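Local coordinates for UspA domain-containing protein (PDB 2DUM) that is of unknown function but belongs to the universal stress protein A family, whose members share a nucleotide-binding-like alpha/beta fold, at residues E82-V87 with V96-R101. Sequence-based numbering, arbitrary orientation.
Sequences EKAEEV and VRTIIR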
# COMPACT_ATOMS: atom_id res chain seq x y z
N GLU A 82 -22.82 6.14 -11.28
CA GLU A 82 -22.67 5.44 -12.51
C GLU A 82 -21.25 4.83 -12.70
O GLU A 82 -21.13 3.83 -13.37
CB GLU A 82 -23.23 6.28 -13.66
CG GLU A 82 -22.39 7.56 -13.98
CD GLU A 82 -21.19 7.26 -14.95
OE1 GLU A 82 -21.24 7.73 -16.14
OE2 GLU A 82 -20.24 6.54 -14.52
N LYS A 83 -20.22 5.39 -12.07
CA LYS A 83 -18.83 4.85 -12.06
C LYS A 83 -18.78 3.70 -11.09
O LYS A 83 -17.78 3.04 -10.91
CB LYS A 83 -17.87 5.97 -11.58
CG LYS A 83 -16.41 5.64 -11.38
CD LYS A 83 -15.63 6.78 -10.64
CE LYS A 83 -14.05 6.46 -10.27
NZ LYS A 83 -12.90 7.56 -10.05
N ALA A 84 -19.89 3.50 -10.39
CA ALA A 84 -20.14 2.35 -9.53
C ALA A 84 -19.90 1.15 -10.36
O ALA A 84 -19.22 0.26 -9.94
CB ALA A 84 -21.56 2.31 -9.06
N GLU A 85 -20.48 1.12 -11.54
CA GLU A 85 -20.48 -0.13 -12.27
C GLU A 85 -19.26 -0.42 -13.18
O GLU A 85 -19.12 -1.54 -13.64
CB GLU A 85 -21.86 -0.40 -12.93
CG GLU A 85 -22.15 -1.90 -13.36
CD GLU A 85 -22.45 -2.96 -12.21
OE1 GLU A 85 -23.15 -2.66 -11.16
OE2 GLU A 85 -21.99 -4.13 -12.43
N GLU A 86 -18.36 0.53 -13.40
CA GLU A 86 -17.10 0.18 -14.11
C GLU A 86 -15.87 -0.14 -13.14
O GLU A 86 -14.96 -0.98 -13.42
CB GLU A 86 -16.81 1.16 -15.28
CG GLU A 86 -15.38 1.78 -15.38
CD GLU A 86 -15.22 3.22 -14.78
OE1 GLU A 86 -16.18 3.76 -14.17
OE2 GLU A 86 -14.09 3.82 -14.90
N VAL A 87 -15.88 0.48 -11.99
CA VAL A 87 -15.03 -0.02 -10.92
C VAL A 87 -15.26 -1.52 -10.50
O VAL A 87 -14.32 -2.32 -10.35
CB VAL A 87 -15.14 0.92 -9.76
CG1 VAL A 87 -14.31 0.39 -8.60
CG2 VAL A 87 -14.77 2.27 -10.25
N VAL A 96 -20.35 -4.16 -5.36
CA VAL A 96 -19.92 -2.78 -5.29
C VAL A 96 -20.91 -2.06 -4.34
O VAL A 96 -21.98 -2.61 -3.95
CB VAL A 96 -19.98 -2.19 -6.70
CG1 VAL A 96 -21.18 -1.33 -6.85
CG2 VAL A 96 -18.76 -1.39 -7.04
N ARG A 97 -20.55 -0.87 -3.89
CA ARG A 97 -21.53 0.06 -3.38
C ARG A 97 -20.97 1.44 -3.43
O ARG A 97 -19.88 1.66 -3.92
CB ARG A 97 -21.92 -0.23 -1.96
CG ARG A 97 -20.86 -0.61 -1.06
CD ARG A 97 -21.64 -1.15 0.10
NE ARG A 97 -21.90 -0.11 1.07
CZ ARG A 97 -21.52 -0.18 2.35
NH1 ARG A 97 -21.78 0.90 3.10
NH2 ARG A 97 -20.89 -1.28 2.90
N THR A 98 -21.74 2.38 -2.89
CA THR A 98 -21.37 3.78 -2.89
C THR A 98 -21.52 4.30 -1.45
O THR A 98 -22.33 3.78 -0.69
CB THR A 98 -22.22 4.55 -3.88
OG1 THR A 98 -23.60 4.28 -3.59
CG2 THR A 98 -21.88 4.15 -5.36
N ILE A 99 -20.64 5.23 -1.07
CA ILE A 99 -20.89 6.09 0.03
C ILE A 99 -20.37 7.48 -0.35
O ILE A 99 -19.37 7.63 -1.08
CB ILE A 99 -20.14 5.68 1.24
CG1 ILE A 99 -20.35 4.22 1.61
CG2 ILE A 99 -20.61 6.47 2.37
CD1 ILE A 99 -19.53 3.87 2.82
N ILE A 100 -21.06 8.49 0.16
CA ILE A 100 -20.86 9.91 -0.09
C ILE A 100 -20.90 10.44 1.31
O ILE A 100 -21.93 10.23 2.02
CB ILE A 100 -22.10 10.56 -0.77
CG1 ILE A 100 -22.01 10.61 -2.30
CG2 ILE A 100 -22.16 11.99 -0.48
CD1 ILE A 100 -21.91 9.20 -3.13
N ARG A 101 -19.81 11.11 1.72
CA ARG A 101 -19.80 11.80 3.00
C ARG A 101 -19.35 13.19 2.72
O ARG A 101 -18.74 13.41 1.69
CB ARG A 101 -18.85 11.10 3.96
CG ARG A 101 -18.93 9.55 4.01
CD ARG A 101 -20.19 8.99 4.63
NE ARG A 101 -19.90 8.31 5.90
CZ ARG A 101 -18.91 8.62 6.78
NH1 ARG A 101 -18.81 7.88 7.91
NH2 ARG A 101 -18.02 9.63 6.56
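Ala84 and Val96 meet where helix 69-90 lies over strand 95-103, in the alpha/beta fold of the universal stress proteins. The helix is the connection of a beta-alpha-beta crossover: it follows strand 35-43 and leads into 95-103, which runs parallel to that strand and forms the edge of the five-stranded sheet within this chain. Alanine suits the helix side because its single methyl lets the backbones approach to 6.7 Å between Ala84 CA and Val96 CA. Beta-branched valine suits the strand: its CA-CB bond points at the helix, and its two methyls divide the work. Val96 CG2 lies 3.4 Å from Ala84 O, a van der Waals contact with the helix backbone, while Val96 CG1 stands 4.3 Å from Ala84 CB. Two residues on, the strand presents Thr98 on the same face, and Thr98 CG2 reaches Ala84 CB at 4.1 Å. With chi1 at 53°, OG1 sits between the backbone N and the carbonyl carbon, while CG2, anti to that carbon, lies beside the backbone N and is the branch that touches the alanine. The buried area is small, 161 Å² for both sides together, and the close approaches are methyl to methyl and methyl to carbonyl oxygen.

Further out, the strand's alternation sorts its residues: Thr98 goes on to touch Leu80, and Ile100 packs against Leu80 and Ala76 further back along the same helix, whereas Ile99 and Arg101 pack on Val112 of helix 105-115. Backbone hydrogen bonds join Arg97, Ile99 and Arg101 to strand 35-43, and Val87 packs on Leu38 of that strand. The extended Lys83 side chain leads away from strand 95-103, makes a cation-pi contact with Tyr19, and places NZ in a hydrogen bond with Thr12 OG1.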